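Local atomic coordinates of hydrogenase maturation factor (Thermoanaerobacter tengcongensis, PDB entry 3VTH), a protein that probably transfers a carbamoyl group from carbamoyl phosphate, at the expense of ATP, to the C-terminus of HypE during [NiFe]-hydrogenase maturation. Residues A[595-598]-A[599-602]; A[655-658]-A[659-663]; A[674-677]-A[678-682]; A[706-709]-A[710-713]; A[725-728]-A[729-732]. All blocks are in the same frame, centred on the assembly; numbering follows the deposited sequence. Where two conformers were deposited one is given.

Contact 1 of 5, residues A[595-598]-A[599-602]; sequences SSMG and RFFD. With AP2 (phosphomethylphosphonic acid adenosyl ester), chain H.
Helix 597-607 starts with i to i+4 backbone bonds from F600 N to S596 O, F601 N to M597 O and D602 N to G598 O. S596 is the N-cap: with OG anti to the backbone N (chi1 166°), S596 OG accepts R599 N in an almost straight 3.0 Å bond and also pairs with G508 O. The R599 chain folds back at chi2 and chi3, so that G598 C lies over one face of its guanidinium while NE and NH2 grip D602 side-on. Both nitrogens reach the single atom D602 OD2 from the same face, above the carboxylate plane, R599 NH2 being the nearer at 2.8 Å. The other oxygen, D602 OD1, accepts from a water 2.7 Å away, which also donates to G598 O and meets O2' of the nucleotide analogue AP2. G598 CA is itself 3.3 Å from O2' of AP2, where a side chain would collide with the ribose. M597 SD makes Met-aromatic contacts, lying at the edge of the F601 ring (3.9 Å to F601 CE2) and oblique to that of F600 (4.2 Å to F600 CD2). AP2 C2, on the adenine rim, lies over one face of the F601 ring, 3.6 Å from F601 CE1. Around this nucleotide-binding helix start, F673 of helix 666-692 meets F600 and F601 edge-to-face, helix 649-662 packs on F600, and strand 530-542 and helix 551-559 touch R599.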
# COMPACT_ATOMS: atom_id res chain seq x y z
N SER A 595 -1.90 -16.22 21.61
CA SER A 595 -3.18 -15.50 21.70
C SER A 595 -3.26 -14.81 20.36
O SER A 595 -2.53 -13.86 20.10
CB SER A 595 -3.14 -14.46 22.83
OG SER A 595 -4.18 -13.48 22.71
N SER A 596 -4.10 -15.31 19.46
CA SER A 596 -4.01 -14.86 18.07
C SER A 596 -5.34 -15.00 17.35
O SER A 596 -5.90 -16.08 17.28
CB SER A 596 -2.95 -15.68 17.33
OG SER A 596 -3.05 -15.50 15.92
N MET A 597 -5.82 -13.89 16.79
CA MET A 597 -7.06 -13.91 16.00
C MET A 597 -6.85 -14.68 14.70
O MET A 597 -7.73 -15.41 14.24
CB MET A 597 -7.58 -12.49 15.74
CG MET A 597 -9.01 -12.43 15.11
SD MET A 597 -10.26 -13.34 16.05
CE MET A 597 -10.18 -12.52 17.66
N GLY A 598 -5.66 -14.55 14.11
CA GLY A 598 -5.32 -15.31 12.89
C GLY A 598 -5.37 -16.83 13.09
O GLY A 598 -5.95 -17.55 12.27
N ARG A 599 -4.77 -17.31 14.18
CA ARG A 599 -4.78 -18.74 14.47
C ARG A 599 -6.18 -19.20 14.85
O ARG A 599 -6.57 -20.33 14.52
CB ARG A 599 -3.77 -19.12 15.57
CG ARG A 599 -2.27 -18.79 15.27
CD ARG A 599 -1.64 -19.54 14.08
NE ARG A 599 -2.20 -19.09 12.81
CZ ARG A 599 -1.77 -18.02 12.12
NH1 ARG A 599 -0.74 -17.30 12.55
NH2 ARG A 599 -2.38 -17.69 10.99
N PHE A 600 -6.93 -18.35 15.55
CA PHE A 600 -8.34 -18.65 15.87
C PHE A 600 -9.11 -18.91 14.57
O PHE A 600 -9.79 -19.96 14.43
CB PHE A 600 -8.97 -17.50 16.69
CG PHE A 600 -10.25 -17.86 17.44
CD1 PHE A 600 -10.81 -19.14 17.39
CD2 PHE A 600 -10.91 -16.86 18.17
CE1 PHE A 600 -12.00 -19.44 18.10
CE2 PHE A 600 -12.11 -17.15 18.87
CZ PHE A 600 -12.65 -18.45 18.83
N PHE A 601 -8.99 -18.00 13.60
CA PHE A 601 -9.59 -18.20 12.28
C PHE A 601 -9.12 -19.51 11.63
O PHE A 601 -9.95 -20.26 11.11
CB PHE A 601 -9.30 -17.02 11.34
CG PHE A 601 -10.38 -15.97 11.36
CD1 PHE A 601 -11.20 -15.78 10.25
CD2 PHE A 601 -10.57 -15.17 12.49
CE1 PHE A 601 -12.21 -14.79 10.26
CE2 PHE A 601 -11.58 -14.18 12.51
CZ PHE A 601 -12.40 -14.01 11.40
N ASP A 602 -7.81 -19.79 11.68
CA ASP A 602 -7.29 -21.04 11.07
C ASP A 602 -7.87 -22.29 11.75
O ASP A 602 -8.19 -23.27 11.08
CB ASP A 602 -5.77 -21.09 11.11
CG ASP A 602 -5.11 -20.14 10.10
OD1 ASP A 602 -5.82 -19.59 9.23
OD2 ASP A 602 -3.89 -19.94 10.21
PB AP2 H . 1.42 -10.71 11.68
O1B AP2 H . 0.27 -11.65 11.93
O2B AP2 H . 1.51 -9.50 12.56
O3B AP2 H . 2.72 -11.45 11.50
C3A AP2 H . 1.05 -10.08 10.02
PA AP2 H . -0.42 -9.02 9.91
O1A AP2 H . -0.28 -8.49 8.49
O2A AP2 H . -0.64 -8.06 11.05
O5' AP2 H . -1.67 -10.05 9.99
C5' AP2 H . -1.87 -10.93 8.88
C4' AP2 H . -2.82 -11.99 9.38
O4' AP2 H . -4.13 -11.44 9.49
C3' AP2 H . -2.96 -13.15 8.42
O3' AP2 H . -1.85 -14.05 8.54
C2' AP2 H . -4.28 -13.73 8.88
O2' AP2 H . -3.99 -14.56 10.02
C1' AP2 H . -5.09 -12.49 9.29
N9 AP2 H . -6.03 -12.20 8.18
C8 AP2 H . -5.73 -11.83 6.91
N7 AP2 H . -6.85 -11.70 6.14
C5 AP2 H . -7.91 -11.99 6.93
C6 AP2 H . -9.38 -12.05 6.76
N6 AP2 H . -9.97 -11.76 5.57
N1 AP2 H . -10.12 -12.41 7.85
C2 AP2 H . -9.56 -12.69 9.05
N3 AP2 H . -8.23 -12.66 9.26
C4 AP2 H . -7.37 -12.33 8.26
O HOH W 1 -5.33 -16.93 9.59

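Contact 2 of 5, residues A[655-658]-A[659-663]; sequences QIYE and DYMKG
Y657 and M661 pack one turn apart near the C-terminal end of helix 649-662, a local, partly buried contact away from the metal and nucleotide sites. M661 CG sits over one face of the Y657 ring, shifted toward the rim, in a CH-pi contact 3.5 Å from Y657 CE2. Bends at chi2 and chi3 carry the M661 thioether on across the same ring, M661 SD lying 3.6 Å from Y657 OH in an oblique Met-aromatic contact. Y657 CG is anti to the backbone N (chi1 176°), which swings the ring along the helix to M661; its hydroxyl is bonded to N568 N, and Y566 meets the ring edge-to-face. An alanine at Y657 is likely to leave the M661 thioether free to turn and N568 N without its phenolic partner. Elsewhere on the turn D659 OD2 pairs with Y635 OH and with K672 of helix 666-692, whose I669 also packs on I656 and Y660. The backbone bonds D659 N to Q655 O, Y660 N to I656 O, M661 N to Y657 O and K662 N to E658 O run up to the helix end. There G663 N, at positive phi (103°), donates to Y660 O at 3.1 Å and weakly to D659 O, closing the helix in a Schellman motif.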
# COMPACT_ATOMS: atom_id res chain seq x y z
N GLN A 655 -18.86 -25.15 20.38
CA GLN A 655 -20.18 -24.85 19.78
C GLN A 655 -20.12 -24.90 18.25
O GLN A 655 -21.06 -25.34 17.60
CB GLN A 655 -20.68 -23.48 20.26
CG GLN A 655 -20.94 -23.36 21.79
CD GLN A 655 -20.90 -21.92 22.25
OE1 GLN A 655 -19.89 -21.46 22.80
NE2 GLN A 655 -21.95 -21.19 21.95
N ILE A 656 -19.01 -24.42 17.68
CA ILE A 656 -18.79 -24.48 16.23
C ILE A 656 -18.78 -25.92 15.72
O ILE A 656 -19.46 -26.23 14.73
CB ILE A 656 -17.47 -23.79 15.84
CG1 ILE A 656 -17.65 -22.28 15.91
CG2 ILE A 656 -17.03 -24.22 14.43
CD1 ILE A 656 -16.34 -21.49 15.87
N TYR A 657 -18.02 -26.79 16.39
CA TYR A 657 -17.98 -28.21 16.06
C TYR A 657 -19.34 -28.89 16.25
O TYR A 657 -19.71 -29.78 15.48
CB TYR A 657 -16.87 -28.93 16.84
CG TYR A 657 -16.80 -30.43 16.63
CD1 TYR A 657 -16.11 -30.98 15.54
CD2 TYR A 657 -17.42 -31.30 17.52
CE1 TYR A 657 -16.04 -32.39 15.36
CE2 TYR A 657 -17.36 -32.68 17.35
CZ TYR A 657 -16.68 -33.22 16.27
OH TYR A 657 -16.67 -34.61 16.14
N GLU A 658 -20.07 -28.48 17.29
CA GLU A 658 -21.42 -28.99 17.51
C GLU A 658 -22.33 -28.64 16.34
O GLU A 658 -23.09 -29.49 15.86
CB GLU A 658 -22.02 -28.45 18.80
CG GLU A 658 -21.54 -29.14 20.06
CD GLU A 658 -22.40 -28.77 21.25
OE1 GLU A 658 -22.42 -27.57 21.64
OE2 GLU A 658 -23.08 -29.67 21.79
N ASP A 659 -22.25 -27.39 15.89
CA ASP A 659 -23.02 -26.95 14.73
C ASP A 659 -22.65 -27.76 13.50
O ASP A 659 -23.52 -28.14 12.72
CB ASP A 659 -22.85 -25.45 14.47
CG ASP A 659 -23.74 -24.59 15.37
OD1 ASP A 659 -24.50 -25.13 16.18
OD2 ASP A 659 -23.68 -23.35 15.27
N TYR A 660 -21.36 -28.04 13.36
CA TYR A 660 -20.84 -28.74 12.20
C TYR A 660 -21.34 -30.18 12.16
O TYR A 660 -21.81 -30.64 11.12
CB TYR A 660 -19.31 -28.69 12.19
CG TYR A 660 -18.66 -29.36 11.01
CD1 TYR A 660 -18.90 -28.91 9.71
CD2 TYR A 660 -17.79 -30.44 11.18
CE1 TYR A 660 -18.31 -29.52 8.61
CE2 TYR A 660 -17.19 -31.06 10.07
CZ TYR A 660 -17.45 -30.59 8.80
OH TYR A 660 -16.87 -31.19 7.70
N MET A 661 -21.24 -30.87 13.29
CA MET A 661 -21.74 -32.23 13.43
C MET A 661 -23.24 -32.36 13.15
O MET A 661 -23.69 -33.38 12.64
CB MET A 661 -21.43 -32.79 14.83
CG MET A 661 -19.95 -33.11 15.05
SD MET A 661 -19.18 -33.98 13.65
CE MET A 661 -19.66 -35.66 13.98
N LYS A 662 -24.00 -31.31 13.48
CA LYS A 662 -25.46 -31.30 13.31
C LYS A 662 -25.83 -31.17 11.85
O LYS A 662 -26.95 -31.48 11.47
CB LYS A 662 -26.09 -30.15 14.10
CG LYS A 662 -26.67 -30.56 15.45
CD LYS A 662 -26.61 -29.40 16.45
CE LYS A 662 -27.43 -29.75 17.69
NZ LYS A 662 -26.94 -29.02 18.91
N GLY A 663 -24.89 -30.71 11.03
CA GLY A 663 -25.13 -30.54 9.61
C GLY A 663 -25.37 -29.11 9.18
O GLY A 663 -25.89 -28.88 8.11

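Contact 3 of 5, residues A[674-677]-A[678-682]; sequences HNTV and VNFTY
Four successive backbone bonds hold this turn of helix 666-692: V678 N to H674 O, N679 N to N675 O, F680 N to T676 O and T681 N to V677 O. The last carbonyl is gripped twice, because T681 OG1, placed beside its own backbone N (chi1 -54°), donates to V677 O at 2.6 Å from well above the carbonyl plane. That threonine hydroxyl also bonds to Y506 OH of strand 501-507. Among the polar side chains, N675 OD1 and N679 OD1 reach Y708 OH and K716 NZ of helix 707-719, while N675 ND2 turns to the loop carbonyls of S631 and E633. The apolar part centres on F680. Its CG lies between the backbone N and the carbonyl carbon (chi1 73°), which turns the ring back along the helix until V677 CA stands over one face, 3.7 Å from F680 CE2, as a CH-pi contact. V677 CG2 runs alongside, 4.2 Å from F680 CZ, and T676 CG2 approaches F680 CD2. M597 and Y506 pack against both V677 and F680. This buried stretch thus packs between strand 501-507 and helices 597-607 and 707-719 of the actin-like ATPase fold, with H674 NE2 bonded to the AP2-binding N706.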
# COMPACT_ATOMS: atom_id res chain seq x y z
N HIS A 674 -17.96 -15.05 13.05
CA HIS A 674 -17.59 -13.63 12.85
C HIS A 674 -18.35 -12.76 13.86
O HIS A 674 -17.78 -11.88 14.51
CB HIS A 674 -17.90 -13.16 11.43
CG HIS A 674 -16.87 -13.55 10.41
ND1 HIS A 674 -16.80 -14.82 9.86
CD2 HIS A 674 -15.88 -12.83 9.81
CE1 HIS A 674 -15.81 -14.86 8.98
NE2 HIS A 674 -15.25 -13.66 8.92
N ASN A 675 -19.65 -13.02 14.00
CA ASN A 675 -20.49 -12.25 14.93
C ASN A 675 -20.07 -12.38 16.39
O ASN A 675 -20.19 -11.43 17.16
CB ASN A 675 -21.96 -12.65 14.80
CG ASN A 675 -22.58 -12.21 13.49
OD1 ASN A 675 -22.13 -11.25 12.84
ND2 ASN A 675 -23.63 -12.92 13.09
N THR A 676 -19.61 -13.57 16.76
CA THR A 676 -19.09 -13.84 18.09
C THR A 676 -17.86 -12.94 18.40
O THR A 676 -17.79 -12.29 19.45
CB THR A 676 -18.71 -15.32 18.23
OG1 THR A 676 -19.85 -16.13 17.90
CG2 THR A 676 -18.27 -15.64 19.68
N VAL A 677 -16.91 -12.91 17.48
CA VAL A 677 -15.72 -12.06 17.65
C VAL A 677 -16.16 -10.60 17.79
O VAL A 677 -15.77 -9.92 18.74
CB VAL A 677 -14.74 -12.23 16.49
CG1 VAL A 677 -13.57 -11.20 16.58
CG2 VAL A 677 -14.21 -13.67 16.44
N VAL A 678 -17.03 -10.14 16.90
CA VAL A 678 -17.58 -8.79 17.01
C VAL A 678 -18.18 -8.56 18.39
O VAL A 678 -17.86 -7.56 19.06
CB VAL A 678 -18.60 -8.46 15.87
CG1 VAL A 678 -19.36 -7.14 16.14
CG2 VAL A 678 -17.87 -8.42 14.53
N ASN A 679 -19.03 -9.49 18.84
CA ASN A 679 -19.75 -9.32 20.09
C ASN A 679 -18.85 -9.28 21.31
O ASN A 679 -18.99 -8.36 22.13
CB ASN A 679 -20.87 -10.37 20.22
CG ASN A 679 -22.02 -10.12 19.25
OD1 ASN A 679 -22.09 -9.06 18.64
ND2 ASN A 679 -22.90 -11.09 19.10
N PHE A 680 -17.91 -10.22 21.43
CA PHE A 680 -17.03 -10.19 22.60
C PHE A 680 -16.07 -8.99 22.62
O PHE A 680 -15.76 -8.46 23.68
CB PHE A 680 -16.38 -11.55 22.95
CG PHE A 680 -15.26 -12.03 22.01
CD1 PHE A 680 -14.10 -11.28 21.82
CD2 PHE A 680 -15.32 -13.30 21.44
CE1 PHE A 680 -13.06 -11.74 21.00
CE2 PHE A 680 -14.27 -13.77 20.62
CZ PHE A 680 -13.15 -12.98 20.41
N THR A 681 -15.67 -8.54 21.43
CA THR A 681 -14.78 -7.39 21.30
C THR A 681 -15.52 -6.13 21.76
O THR A 681 -14.99 -5.32 22.52
CB THR A 681 -14.27 -7.24 19.86
OG1 THR A 681 -13.67 -8.47 19.43
CG2 THR A 681 -13.24 -6.13 19.75
N TYR A 682 -16.76 -5.98 21.30
CA TYR A 682 -17.62 -4.89 21.71
C TYR A 682 -17.81 -4.90 23.23
O TYR A 682 -17.70 -3.86 23.89
CB TYR A 682 -18.97 -5.00 20.99
CG TYR A 682 -20.04 -4.07 21.51
CD1 TYR A 682 -20.18 -2.79 21.00
CD2 TYR A 682 -20.92 -4.49 22.51
CE1 TYR A 682 -21.18 -1.93 21.46
CE2 TYR A 682 -21.92 -3.64 22.99
CZ TYR A 682 -22.05 -2.36 22.45
OH TYR A 682 -23.01 -1.52 22.91

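Contact 4 of 5, residues A[706-709]-A[710-713]; sequences NRYL and LRRL. With AP2 (phosphomethylphosphonic acid adenosyl ester), chain H.
The Y708 ring carries R712 CG over the centre of one face, a CH-pi contact with R712 CG 3.7 Å from Y708 CZ. Farther out the order is reversed: Y708 OH stands over the centre of one face of the R712 guanidinium, 3.4 Å from R712 CZ, with ring and guanidinium planes only 24° apart. R711 NH2 meets the ring obliquely, its guanidinium plane turned 79° from it. The Y708 and R712 side chains run side by side in the same direction, a bend at chi2 of R712 laying its chain along the tyrosine. Their polar ends are held from elsewhere, Y708 OH by N675 OD1 and R712 NH2 by a salt bridge to E632, so both groups are fixed in their rotation; R711 NH1 pairs with E715. At the other end N706 is the N-cap of helix 707-719. With CG anti to the backbone N (chi1 -173°), N706 OD1 accepts L709 N at 3.0 Å, nearly straight but from above the amide plane. N706 ND2 donates to adenine N1 of AP2 at 2.9 Å and is also bonded to H674 NE2, so capping bond and ligand bond set the amide's orientation together. Backbone i to i+4 bonds extend the turn. This is the helix of a beta-alpha-beta unit, strands 696-700 and 723-726 flanking it in the chain, with its first turn at the nucleotide pocket as in actin-like ATPase folds.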
# COMPACT_ATOMS: atom_id res chain seq x y z
N ASN A 706 -10.31 -8.20 7.20
CA ASN A 706 -11.63 -8.82 7.09
C ASN A 706 -12.68 -7.70 7.06
O ASN A 706 -12.83 -6.95 8.04
CB ASN A 706 -11.84 -9.75 8.30
CG ASN A 706 -13.11 -10.57 8.21
OD1 ASN A 706 -14.20 -10.03 8.09
ND2 ASN A 706 -12.96 -11.88 8.27
N ARG A 707 -13.36 -7.56 5.92
CA ARG A 707 -14.30 -6.46 5.70
C ARG A 707 -15.46 -6.47 6.72
O ARG A 707 -15.88 -5.42 7.21
CB ARG A 707 -14.87 -6.50 4.27
CG ARG A 707 -13.82 -6.32 3.16
CD ARG A 707 -14.44 -6.51 1.76
NE ARG A 707 -15.55 -5.58 1.57
CZ ARG A 707 -15.44 -4.37 1.01
NH1 ARG A 707 -14.27 -3.92 0.56
NH2 ARG A 707 -16.52 -3.59 0.91
N TYR A 708 -15.96 -7.66 7.01
CA TYR A 708 -17.08 -7.85 7.90
C TYR A 708 -16.72 -7.49 9.35
O TYR A 708 -17.42 -6.68 9.97
CB TYR A 708 -17.57 -9.29 7.80
CG TYR A 708 -18.89 -9.54 8.50
CD1 TYR A 708 -20.10 -9.22 7.88
CD2 TYR A 708 -18.92 -10.11 9.77
CE1 TYR A 708 -21.33 -9.46 8.52
CE2 TYR A 708 -20.13 -10.36 10.42
CZ TYR A 708 -21.33 -10.02 9.78
OH TYR A 708 -22.51 -10.28 10.44
N LEU A 709 -15.63 -8.07 9.87
CA LEU A 709 -15.15 -7.71 11.21
C LEU A 709 -14.98 -6.20 11.39
O LEU A 709 -15.42 -5.63 12.38
CB LEU A 709 -13.80 -8.37 11.53
CG LEU A 709 -13.69 -9.87 11.79
CD1 LEU A 709 -12.29 -10.19 12.31
CD2 LEU A 709 -14.76 -10.37 12.78
N LEU A 710 -14.32 -5.57 10.42
CA LEU A 710 -14.08 -4.13 10.49
C LEU A 710 -15.39 -3.34 10.48
O LEU A 710 -15.63 -2.52 11.36
CB LEU A 710 -13.16 -3.67 9.35
CG LEU A 710 -12.77 -2.18 9.48
CD1 LEU A 710 -11.89 -1.96 10.72
CD2 LEU A 710 -12.10 -1.61 8.21
N ARG A 711 -16.23 -3.58 9.48
CA ARG A 711 -17.46 -2.80 9.33
C ARG A 711 -18.43 -3.02 10.49
O ARG A 711 -18.98 -2.07 11.04
CB ARG A 711 -18.14 -3.12 7.99
CG ARG A 711 -19.51 -2.44 7.82
CD ARG A 711 -20.20 -2.80 6.52
NE ARG A 711 -20.65 -4.19 6.49
CZ ARG A 711 -21.76 -4.63 7.08
NH1 ARG A 711 -22.53 -3.79 7.75
NH2 ARG A 711 -22.09 -5.91 6.99
N ARG A 712 -18.64 -4.27 10.88
CA ARG A 712 -19.59 -4.59 11.92
C ARG A 712 -19.16 -4.04 13.27
O ARG A 712 -19.98 -3.54 14.02
CB ARG A 712 -19.77 -6.10 11.98
CG ARG A 712 -20.75 -6.60 10.97
CD ARG A 712 -22.04 -6.72 11.72
NE ARG A 712 -23.20 -6.93 10.89
CZ ARG A 712 -24.30 -7.53 11.31
NH1 ARG A 712 -24.38 -8.02 12.55
NH2 ARG A 712 -25.32 -7.67 10.47
N LEU A 713 -17.86 -4.10 13.55
CA LEU A 713 -17.34 -3.59 14.81
C LEU A 713 -17.40 -2.08 14.84
O LEU A 713 -17.82 -1.50 15.83
CB LEU A 713 -15.92 -4.11 15.07
CG LEU A 713 -15.36 -4.17 16.49
CD1 LEU A 713 -16.35 -4.66 17.55
CD2 LEU A 713 -14.11 -5.08 16.45
PB AP2 H . 1.42 -10.71 11.68
O1B AP2 H . 0.27 -11.65 11.93
O2B AP2 H . 1.51 -9.50 12.56
O3B AP2 H . 2.72 -11.45 11.50
C3A AP2 H . 1.05 -10.08 10.02
PA AP2 H . -0.42 -9.02 9.91
O1A AP2 H . -0.28 -8.49 8.49
O2A AP2 H . -0.64 -8.06 11.05
O5' AP2 H . -1.67 -10.05 9.99
C5' AP2 H . -1.87 -10.93 8.88
C4' AP2 H . -2.82 -11.99 9.38
O4' AP2 H . -4.13 -11.44 9.49
C3' AP2 H . -2.96 -13.15 8.42
O3' AP2 H . -1.85 -14.05 8.54
C2' AP2 H . -4.28 -13.73 8.88
O2' AP2 H . -3.99 -14.56 10.02
C1' AP2 H . -5.09 -12.49 9.29
N9 AP2 H . -6.03 -12.20 8.18
C8 AP2 H . -5.73 -11.83 6.91
N7 AP2 H . -6.85 -11.70 6.14
C5 AP2 H . -7.91 -11.99 6.93
C6 AP2 H . -9.38 -12.05 6.76
N6 AP2 H . -9.97 -11.76 5.57
N1 AP2 H . -10.12 -12.41 7.85
C2 AP2 H . -9.56 -12.69 9.05
N3 AP2 H . -8.23 -12.66 9.26
C4 AP2 H . -7.37 -12.33 8.26

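Contact 5 of 5, residues A[725-728]-A[729-732]; sequences YSNS and KVPC
The N727 side chain meets C732 CA and CB because the backbone doubles back at S728 (psi -51°) and K729, while N727 CG stays anti to the carbonyl carbon (chi1 -71°) and its amide enters the bend. This is the loop after strand 723-726 in the Kae1-like carbamoyltransferase domain, with its actin-like ATPase fold, and it leads toward the iron ligand D734. The reversal brings the N727 and C732 CA atoms within 5.4 Å of each other. Contact across it is packing: N727 CB lies 3.2 Å from V730 O, and N727 CG is 3.7 Å from P731 O and 3.8 Å from C732 CA, so the asparagine fills the inside of the bend against the returning backbone. The V730 and N727 side chains cross obliquely. An alanine at N727 would probably open a gap beside P731 O and C732 CA, where the amide now packs. Several backbone groups of the turn are bonded from outside. The carboxylate of E494, at the end of helix 483-494, accepts from S728 N and V730 N through OE2 and from K729 N through OE1, three donors that would be expected to favour its charged form. R379 and R383 bind the carbonyls of N727 and K729, and S728 OG is bonded to E378 O. The K729 chain runs outward, extended until it bends at chi4, and touches I392 of strand 392-393. At the mouth of the bend, C732 CB approaches N727 CB to 4.0 Å.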
# COMPACT_ATOMS: atom_id res chain seq x y z
N TYR A 725 -11.79 4.47 15.11
CA TYR A 725 -10.79 4.73 14.10
C TYR A 725 -10.19 3.43 13.58
O TYR A 725 -9.97 2.48 14.34
CB TYR A 725 -9.67 5.59 14.67
CG TYR A 725 -10.13 6.89 15.31
CD1 TYR A 725 -10.09 8.09 14.60
CD2 TYR A 725 -10.59 6.91 16.63
CE1 TYR A 725 -10.50 9.30 15.20
CE2 TYR A 725 -11.01 8.09 17.24
CZ TYR A 725 -10.96 9.29 16.52
OH TYR A 725 -11.37 10.45 17.13
N SER A 726 -9.91 3.40 12.28
CA SER A 726 -9.06 2.34 11.74
C SER A 726 -8.19 2.89 10.62
O SER A 726 -8.37 4.03 10.18
CB SER A 726 -9.87 1.13 11.26
OG SER A 726 -8.99 0.01 11.13
N ASN A 727 -7.24 2.08 10.18
CA ASN A 727 -6.29 2.45 9.15
C ASN A 727 -6.97 2.73 7.83
O ASN A 727 -8.00 2.12 7.51
CB ASN A 727 -5.25 1.35 8.95
CG ASN A 727 -4.27 1.25 10.12
OD1 ASN A 727 -3.35 2.08 10.25
ND2 ASN A 727 -4.47 0.26 10.96
N SER A 728 -6.37 3.65 7.08
CA SER A 728 -6.93 4.05 5.79
C SER A 728 -5.84 4.37 4.75
O SER A 728 -5.85 3.85 3.65
CB SER A 728 -7.89 5.24 5.98
OG SER A 728 -8.46 5.63 4.74
N LYS A 729 -4.89 5.21 5.14
CA LYS A 729 -3.78 5.66 4.28
C LYS A 729 -2.62 4.69 4.29
O LYS A 729 -1.85 4.63 3.32
CB LYS A 729 -3.28 7.02 4.80
CG LYS A 729 -4.30 8.13 4.56
CD LYS A 729 -3.77 9.48 5.04
CE LYS A 729 -4.66 10.62 4.56
NZ LYS A 729 -6.08 10.46 4.96
N VAL A 730 -2.48 3.95 5.40
CA VAL A 730 -1.50 2.85 5.47
C VAL A 730 -2.28 1.59 5.87
O VAL A 730 -3.40 1.72 6.35
CB VAL A 730 -0.28 3.14 6.42
CG1 VAL A 730 0.37 4.51 6.07
CG2 VAL A 730 -0.67 3.07 7.91
N PRO A 731 -1.74 0.40 5.62
CA PRO A 731 -2.51 -0.81 5.91
C PRO A 731 -2.65 -1.10 7.42
O PRO A 731 -1.80 -0.67 8.23
CB PRO A 731 -1.70 -1.93 5.23
CG PRO A 731 -0.89 -1.20 4.14
CD PRO A 731 -0.52 0.08 4.85
N CYS A 732 -3.72 -1.81 7.79
CA CYS A 732 -3.85 -2.35 9.13
C CYS A 732 -3.00 -3.61 9.25
O CYS A 732 -2.74 -4.08 10.35
CB CYS A 732 -5.33 -2.64 9.48
SG CYS A 732 -6.12 -3.88 8.41

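How the contacts relate
All five contacts lie within the second Kae1-like subdomain and follow one another along the chain from contact 1 to contact 5. Contacts 1, 3 and 4 form one cluster: contacts 3 and 4 have centres about 10 Å apart, and contact 1 touches both through M597 and F601. Contacts 1 and 4 hold the same nucleotide analogue, one beside its ribose and adenine, the other at the adenine edge. Contact 4 also touches contact 5 where L710 meets S726, helix 707-719 leading into strand 723-726. Contact 2, on the helix preceding that of contact 3, touches none of the others; its centre is about 19 Å from those of contacts 1 and 3 and about 35 Å from that of contact 5. The pocket draws on elements well separated in the chain.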